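Local coordinates for protein transcriptional regulator containing CBS domains (PDB 6UOF) that probably regulates transcription, with this fragment being its pair of CBS domains, modules that in many proteins sense adenine nucleotides or related ligands, at residues 49-54 / 95-100; 81-86 / 114-119. All blocks are in the same frame, centred on the assembly; numbering follows the deposited sequence. Where two conformers were deposited one is given.

How the interactions relate
Both contacts involve the second CBS sequence repeat, but at different places: their centres lie about 16 Å apart and their nearest atoms about 5 Å, without touching. The centre of interaction 1 lies about 3 Å from the centre of the chain, and this contact joins strand 48-52 of the first repeat to strand 97-101 of the second. Interaction 2, its centre about 15 Å from that of the chain, packs helix 83-93 against helix 113-118 within the second repeat. Along the chain the segments alternate, 49-54, 81-86, 95-100, 114-119, and strand 97-101 is the next element after helix 83-93. One contact thus ties the two repeats together, while the other packs the helices of one of them.

Interaction 1: 49-54 / 95-100; sequences VGVVTM and FEMVPV
Val51 and Met97, a selenomethionine, meet because their torsions bring their methyl groups together between two strands. In Val51, chi1 of -68° sets CG1 anti to the carbonyl carbon, and this branch does the touching. Met97 leaves its strand with CG anti to the backbone N (chi1 177°), and the bends at chi2 (-85°) and chi3 shape the chain so that its terminal methyl CE comes beside the valine. Met97 CE lies 3.8 Å from Val51 CG1; Val51 CB is a little farther from it, and the two side chains run past each other in opposite directions. Pro99 adds the second contact: its ring carbon CG lies 3.9 Å from Val51 CG1, with the two side chains crossing at nearly a right angle. One valine methyl therefore touches both partners.

The strands themselves stay apart, since the nearest CA atoms, those of Val51 and Pro99, are 8.5 Å from each other. The backbone of Val51 is hydrogen-bonded to Ser71, and Met97 also packs on Val110 of strand 107-112. Strands 48-52 and 97-101 belong to two different sheets, and the second of these also takes in strand 10-11 from near the start of the chain; between the two segments, side chains alone make the bridge.

With methyl and ring carbons as the touching atoms, 105 Å² of surface is buried between the segments; the chemistry implies a joint between repeats made by van der Waals and hydrophobic packing, without directional bonds.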
ATOM      1  N   VAL A  49       6.377   1.696  -6.868  1.00 11.47           N
ATOM      2  CA  VAL A  49       7.432   0.766  -7.373  1.00 11.96           C
ATOM      3  C   VAL A  49       7.438  -0.542  -6.578  1.00 11.52           C
ATOM      4  O   VAL A  49       8.198  -1.446  -6.949  1.00 12.71           O
ATOM      5  CB  VAL A  49       8.803   1.454  -7.333  1.00 12.42           C
ATOM      6  CG1 VAL A  49       8.901   2.543  -8.388  1.00 12.89           C
ATOM      7  CG2 VAL A  49       9.148   1.999  -5.957  1.00 12.69           C
ATOM      8  N   GLY A  50       6.636  -0.631  -5.522  1.00 11.39           N
ATOM      9  CA  GLY A  50       6.588  -1.853  -4.709  1.00 11.58           C
ATOM     10  C   GLY A  50       5.752  -1.629  -3.470  1.00 11.40           C
ATOM     11  O   GLY A  50       5.144  -0.548  -3.309  1.00 11.04           O
ATOM     12  N   VAL A  51       5.706  -2.648  -2.629  1.00 11.27           N
ATOM     13  CA  VAL A  51       5.032  -2.576  -1.317  1.00 11.45           C
ATOM     14  C   VAL A  51       6.000  -3.152  -0.284  1.00 11.94           C
ATOM     15  O   VAL A  51       6.833  -4.024  -0.633  1.00 13.37           O
ATOM     16  CB  VAL A  51       3.688  -3.325  -1.335  1.00 12.25           C
ATOM     17  CG1 VAL A  51       2.643  -2.650  -2.213  1.00 13.06           C
ATOM     18  CG2 VAL A  51       3.847  -4.789  -1.716  1.00 14.33           C
ATOM     19  N   VAL A  52       5.934  -2.661   0.932  1.00 11.41           N
ATOM     20  CA  VAL A  52       6.832  -3.174   1.998  1.00 11.94           C
ATOM     21  C   VAL A  52       5.962  -3.689   3.146  1.00 12.69           C
ATOM     22  O   VAL A  52       5.032  -2.982   3.589  1.00 12.46           O
ATOM     23  CB  VAL A  52       7.890  -2.139   2.432  1.00 13.42           C
ATOM     24  CG1 VAL A  52       7.290  -0.838   2.933  1.00 13.41           C
ATOM     25  CG2 VAL A  52       8.857  -2.710   3.451  1.00 14.97           C
ATOM     26  N   THR A  53       6.243  -4.921   3.559  1.00 13.12           N
ATOM     27  CA  THR A  53       5.517  -5.615   4.656  1.00 13.84           C
ATOM     28  C   THR A  53       6.513  -6.008   5.740  1.00 13.42           C
ATOM     29  O   THR A  53       7.718  -5.900   5.548  1.00 13.65           O
ATOM     30  CB  THR A  53       4.819  -6.871   4.124  1.00 15.49           C
ATOM     31  OG1 THR A  53       5.833  -7.844   3.850  1.00 17.25           O
ATOM     32  CG2 THR A  53       4.008  -6.585   2.878  1.00 16.21           C
HETATM   33  N   MSE A  54       6.010  -6.488   6.875  1.00 13.82           N
HETATM   34  CA  MSE A  54       6.892  -6.867   7.958  1.00 14.36           C
HETATM   35  C   MSE A  54       7.696  -8.106   7.549  1.00 15.23           C
HETATM   36  O   MSE A  54       8.839  -8.269   7.973  1.00 16.30           O
HETATM   37  CB  MSE A  54       6.105  -7.087   9.252  1.00 14.74           C
HETATM   38  CG  MSE A  54       6.992  -7.303  10.456  1.00 15.41           C
HETATM   39 SE   MSE A  54       8.176  -5.828  10.950  1.00 16.10          SE
HETATM   40  CE  MSE A  54       6.866  -4.536  11.594  1.00 16.47           C
ATOM     41  N   PHE A  95      -4.974 -10.544   0.455  1.00 14.45           N
ATOM     42  CA  PHE A  95      -4.392  -9.198   0.627  1.00 14.13           C
ATOM     43  C   PHE A  95      -4.988  -8.508   1.857  1.00 13.62           C
ATOM     44  O   PHE A  95      -6.191  -8.684   2.174  1.00 14.45           O
ATOM     45  CB  PHE A  95      -4.715  -8.313  -0.580  1.00 14.75           C
ATOM     46  CG  PHE A  95      -3.875  -8.561  -1.805  1.00 15.85           C
ATOM     47  CD1 PHE A  95      -4.258  -9.478  -2.777  1.00 17.62           C
ATOM     48  CD2 PHE A  95      -2.705  -7.842  -1.998  1.00 17.59           C
ATOM     49  CE1 PHE A  95      -3.480  -9.664  -3.911  1.00 18.63           C
ATOM     50  CE2 PHE A  95      -1.927  -8.049  -3.122  1.00 18.68           C
ATOM     51  CZ  PHE A  95      -2.313  -8.967  -4.069  1.00 19.33           C
ATOM     52  N   GLU A  96      -4.183  -7.647   2.467  1.00 13.91           N
ATOM     53  CA  GLU A  96      -4.601  -6.792   3.611  0.60 14.59           C
ATOM     54  C   GLU A  96      -4.746  -5.343   3.144  1.00 13.98           C
ATOM     55  O   GLU A  96      -5.481  -4.568   3.737  1.00 13.89           O
ATOM     56  CB  GLU A  96      -3.563  -6.846   4.733  0.60 16.49           C
ATOM     57  CG  GLU A  96      -3.493  -8.176   5.465  0.60 19.00           C
ATOM     58  CD  GLU A  96      -4.557  -8.382   6.531  0.60 20.62           C
ATOM     59  OE1 GLU A  96      -4.330  -9.217   7.422  0.60 26.23           O
ATOM     60  OE2 GLU A  96      -5.594  -7.687   6.489  0.60 24.13           O
HETATM   61  N   MSE A  97      -4.078  -5.000   2.035  1.00 13.55           N
HETATM   62  CA  MSE A  97      -3.969  -3.570   1.592  1.00 14.60           C
HETATM   63  C   MSE A  97      -3.713  -3.592   0.090  1.00 14.08           C
HETATM   64  O   MSE A  97      -3.039  -4.495  -0.374  1.00 14.83           O
HETATM   65  CB  MSE A  97      -2.791  -2.922   2.327  1.00 16.97           C
HETATM   66  CG  MSE A  97      -2.452  -1.481   1.988  1.00 18.43           C
HETATM   67 SE   MSE A  97      -1.289  -1.307   0.431  1.00 17.71          SE
HETATM   68  CE  MSE A  97       0.455  -2.066   0.827  1.00 19.51           C
ATOM     69  N   VAL A  98      -4.317  -2.665  -0.646  1.00 12.87           N
ATOM     70  CA  VAL A  98      -4.071  -2.517  -2.073  1.00 12.73           C
ATOM     71  C   VAL A  98      -3.813  -1.044  -2.365  1.00 11.98           C
ATOM     72  O   VAL A  98      -4.597  -0.175  -1.958  1.00 12.00           O
ATOM     73  CB  VAL A  98      -5.233  -3.036  -2.932  1.00 13.46           C
ATOM     74  CG1 VAL A  98      -4.898  -2.967  -4.418  1.00 14.09           C
ATOM     75  CG2 VAL A  98      -5.631  -4.449  -2.540  1.00 14.85           C
ATOM     76  N   PRO A  99      -2.707  -0.700  -3.061  1.00 11.51           N
ATOM     77  CA  PRO A  99      -2.479   0.695  -3.423  1.00 11.94           C
ATOM     78  C   PRO A  99      -3.478   1.216  -4.461  1.00 11.71           C
ATOM     79  O   PRO A  99      -3.897   0.491  -5.351  1.00 12.47           O
ATOM     80  CB  PRO A  99      -1.069   0.693  -4.018  1.00 12.37           C
ATOM     81  CG  PRO A  99      -0.444  -0.592  -3.524  1.00 12.82           C
ATOM     82  CD  PRO A  99      -1.596  -1.573  -3.492  1.00 12.03           C
ATOM     83  N   VAL A 100      -3.830   2.496  -4.302  1.00 11.46           N
ATOM     84  CA  VAL A 100      -4.737   3.210  -5.237  1.00 11.79           C
ATOM     85  C   VAL A 100      -3.867   4.177  -6.034  1.00 12.07           C
ATOM     86  O   VAL A 100      -3.153   4.964  -5.398  1.00 11.96           O
ATOM     87  CB  VAL A 100      -5.854   3.946  -4.476  1.00 12.09           C
ATOM     88  CG1 VAL A 100      -6.803   4.661  -5.424  1.00 12.82           C
ATOM     89  CG2 VAL A 100      -6.622   2.996  -3.560  1.00 12.51           C
TER

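Interaction 2: 81-86 / 114-119; sequences TNIANV and RDVMEK
A helix-helix packing within the second CBS repeat brings Ile83, in the first turn of helix 83-93, against Val116 near the end of the chain. The closest approach is branch to branch: Ile83 CG2 lies 4.0 Å from Val116 CG1, and the side chains meet at a slant. Each of these methyls stands anti to its own backbone N, with chi1 of 166° in Val116. Val116 CG2 is 4.4 Å from Val86 CG1, one turn beyond Ile83. Val116 thus faces two residues of the opposing helix, and all three are buried.

Polar side chains also bond within each segment. Asn82 is the N-cap of helix 83-93: its OD1 accepts from Ala84 N at 2.8 Å, with the donor 41° out of the carbonyl plane. In 114-119, Asp115 OD1 forms salt bridges with Arg114 NH2 at 2.8 Å and, more loosely, with Lys119 NZ at 3.6 Å, while Arg114 NE forms one with Glu118 OE1, its hydrogen bond weak.

Around this pair, Ile83 also packs on Val5 and Leu8 of helix 5-8, Val116 extends to Ser87 and Met90 farther along helix 83-93, and Asp115 OD2 forms a salt bridge with Arg10 of strand 10-11, the neighbour of strand 107-112.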
ATOM      1  N   THR A  81     -12.560   1.938  -9.649  1.00 16.93           N
ATOM      2  CA  THR A  81     -12.618   0.455  -9.565  1.00 17.50           C
ATOM      3  C   THR A  81     -13.767  -0.004  -8.652  1.00 17.78           C
ATOM      4  O   THR A  81     -13.942   0.585  -7.556  1.00 17.59           O
ATOM      5  CB  THR A  81     -11.276  -0.107  -9.085  1.00 17.43           C
ATOM      6  OG1 THR A  81     -10.257   0.327  -9.989  1.00 17.94           O
ATOM      7  CG2 THR A  81     -11.282  -1.616  -8.977  1.00 17.60           C
ATOM      8  N   ASN A  82     -14.510  -1.025  -9.099  1.00 19.50           N
ATOM      9  CA  ASN A  82     -15.639  -1.650  -8.361  1.00 20.84           C
ATOM     10  C   ASN A  82     -15.102  -2.355  -7.110  1.00 19.85           C
ATOM     11  O   ASN A  82     -14.198  -3.208  -7.235  1.00 19.69           O
ATOM     12  CB  ASN A  82     -16.398  -2.651  -9.239  1.00 23.15           C
ATOM     13  CG  ASN A  82     -17.705  -3.132  -8.637  1.00 25.83           C
ATOM     14  OD1 ASN A  82     -17.882  -3.172  -7.413  1.00 28.16           O
ATOM     15  ND2 ASN A  82     -18.626  -3.546  -9.488  1.00 28.46           N
ATOM     16  N   ILE A  83     -15.662  -2.035  -5.944  1.00 19.46           N
ATOM     17  CA  ILE A  83     -15.232  -2.673  -4.665  1.00 19.47           C
ATOM     18  C   ILE A  83     -15.510  -4.183  -4.703  1.00 19.63           C
ATOM     19  O   ILE A  83     -14.702  -4.923  -4.110  1.00 18.76           O
ATOM     20  CB  ILE A  83     -15.904  -1.981  -3.461  1.00 21.10           C
ATOM     21  CG1 ILE A  83     -15.305  -0.596  -3.219  1.00 21.69           C
ATOM     22  CG2 ILE A  83     -15.826  -2.834  -2.209  1.00 21.39           C
ATOM     23  CD1 ILE A  83     -13.828  -0.607  -2.900  1.00 22.12           C
ATOM     24  N   ALA A  84     -16.586  -4.632  -5.357  1.00 20.33           N
ATOM     25  CA  ALA A  84     -16.889  -6.087  -5.429  1.00 22.04           C
ATOM     26  C   ALA A  84     -15.694  -6.829  -6.035  1.00 21.35           C
ATOM     27  O   ALA A  84     -15.321  -7.891  -5.525  1.00 21.20           O
ATOM     28  CB  ALA A  84     -18.136  -6.323  -6.242  1.00 24.20           C
ATOM     29  N   ASN A  85     -15.122  -6.283  -7.105  1.00 21.06           N
ATOM     30  CA  ASN A  85     -13.951  -6.912  -7.775  1.00 21.68           C
ATOM     31  C   ASN A  85     -12.738  -6.890  -6.841  1.00 19.01           C
ATOM     32  O   ASN A  85     -12.034  -7.913  -6.762  1.00 19.88           O
ATOM     33  CB  ASN A  85     -13.654  -6.216  -9.102  1.00 23.64           C
ATOM     34  CG  ASN A  85     -14.761  -6.420 -10.112  1.00 26.64           C
ATOM     35  OD1 ASN A  85     -15.589  -7.319  -9.961  1.00 29.42           O
ATOM     36  ND2 ASN A  85     -14.764  -5.615 -11.158  1.00 29.83           N
ATOM     37  N   VAL A  86     -12.506  -5.775  -6.151  1.00 16.81           N
ATOM     38  CA  VAL A  86     -11.375  -5.676  -5.186  1.00 16.22           C
ATOM     39  C   VAL A  86     -11.546  -6.731  -4.088  1.00 15.28           C
ATOM     40  O   VAL A  86     -10.573  -7.421  -3.759  1.00 15.21           O
ATOM     41  CB  VAL A  86     -11.269  -4.261  -4.588  1.00 16.60           C
ATOM     42  CG1 VAL A  86     -10.197  -4.174  -3.517  1.00 16.55           C
ATOM     43  CG2 VAL A  86     -11.038  -3.212  -5.662  1.00 17.16           C
ATOM     44  N   ARG A 114     -10.147  -4.454   5.953  1.00 15.37           N
ATOM     45  CA  ARG A 114     -11.255  -4.258   6.924  1.00 16.93           C
ATOM     46  C   ARG A 114     -12.309  -3.311   6.333  1.00 16.57           C
ATOM     47  O   ARG A 114     -13.504  -3.580   6.485  1.00 16.74           O
ATOM     48  CB  ARG A 114     -10.727  -3.693   8.244  1.00 20.79           C
ATOM     49  CG  ARG A 114     -11.717  -3.812   9.391  1.00 24.64           C
ATOM     50  CD  ARG A 114     -11.525  -2.824  10.527  1.00 30.13           C
ATOM     51  NE  ARG A 114     -12.310  -1.603  10.338  1.00 35.85           N
ATOM     52  CZ  ARG A 114     -11.891  -0.492   9.732  1.00 34.84           C
ATOM     53  NH1 ARG A 114     -10.667  -0.410   9.237  1.00 34.33           N
ATOM     54  NH2 ARG A 114     -12.705   0.546   9.632  1.00 41.30           N
ATOM     55  N   ASP A 115     -11.886  -2.230   5.680  1.00 15.36           N
ATOM     56  CA  ASP A 115     -12.901  -1.295   5.138  1.00 15.88           C
ATOM     57  C   ASP A 115     -13.692  -1.968   4.018  1.00 15.64           C
ATOM     58  O   ASP A 115     -14.908  -1.776   3.954  1.00 17.13           O
ATOM     59  CB  ASP A 115     -12.234  -0.010   4.659  1.00 15.88           C
ATOM     60  CG  ASP A 115     -11.697   0.858   5.782  1.00 16.74           C
ATOM     61  OD1 ASP A 115     -12.266   0.793   6.894  1.00 19.31           O
ATOM     62  OD2 ASP A 115     -10.751   1.633   5.531  1.00 17.76           O
ATOM     63  N   VAL A 116     -13.024  -2.742   3.172  1.00 14.97           N
ATOM     64  CA  VAL A 116     -13.719  -3.399   2.034  1.00 16.44           C
ATOM     65  C   VAL A 116     -14.709  -4.432   2.564  1.00 17.47           C
ATOM     66  O   VAL A 116     -15.847  -4.494   2.111  1.00 19.95           O
ATOM     67  CB  VAL A 116     -12.693  -4.025   1.074  1.00 16.05           C
ATOM     68  CG1 VAL A 116     -13.350  -4.982   0.093  1.00 17.41           C
ATOM     69  CG2 VAL A 116     -11.890  -2.959   0.341  1.00 16.21           C
HETATM   70  N   MSE A 117     -14.293  -5.194   3.576  1.00 17.02           N
HETATM   71  CA  MSE A 117     -15.172  -6.253   4.048  1.00 18.47           C
HETATM   72  C   MSE A 117     -16.353  -5.686   4.836  1.00 20.44           C
HETATM   73  O   MSE A 117     -17.448  -6.245   4.795  1.00 23.19           O
HETATM   74  CB  MSE A 117     -14.405  -7.247   4.923  1.00 18.69           C
HETATM   75  CG  MSE A 117     -13.317  -8.017   4.204  1.00 18.13           C
HETATM   76 SE   MSE A 117     -13.795  -8.677   2.397  1.00 20.18          SE
HETATM   77  CE  MSE A 117     -12.101  -8.607   1.443  1.00 17.91           C
ATOM     78  N   GLU A 118     -16.118  -4.603   5.584  1.00 21.38           N
ATOM     79  CA  GLU A 118     -17.169  -4.020   6.404  1.00 24.67           C
ATOM     80  C   GLU A 118     -18.182  -3.305   5.504  1.00 26.48           C
ATOM     81  O   GLU A 118     -19.363  -3.264   5.888  1.00 29.52           O
ATOM     82  CB  GLU A 118     -16.557  -3.114   7.473  1.00 26.86           C
ATOM     83  CG  GLU A 118     -15.833  -3.897   8.559  1.00 29.21           C
ATOM     84  CD  GLU A 118     -15.244  -3.076   9.693  1.00 33.14           C
ATOM     85  OE1 GLU A 118     -15.244  -1.836   9.586  1.00 38.35           O
ATOM     86  OE2 GLU A 118     -14.777  -3.687  10.684  1.00 37.30           O
ATOM     87  N   LYS A 119     -17.741  -2.780   4.351  1.00 27.98           N
ATOM     88  CA  LYS A 119     -18.644  -2.080   3.391  1.00 30.66           C
ATOM     89  C   LYS A 119     -18.790  -2.916   2.113  1.00 29.95           C
ATOM     90  O   LYS A 119     -19.936  -3.050   1.633  1.00 35.88           O
ATOM     91  CB  LYS A 119     -18.132  -0.677   3.060  1.00 32.53           C
ATOM     92  CG  LYS A 119     -18.144   0.309   4.220  1.00 36.17           C
ATOM     93  CD  LYS A 119     -16.978   0.206   5.165  1.00 35.02           C
ATOM     94  CE  LYS A 119     -17.040   1.249   6.262  1.00 40.57           C
ATOM     95  NZ  LYS A 119     -15.794   1.265   7.068  1.00 42.60           N
TER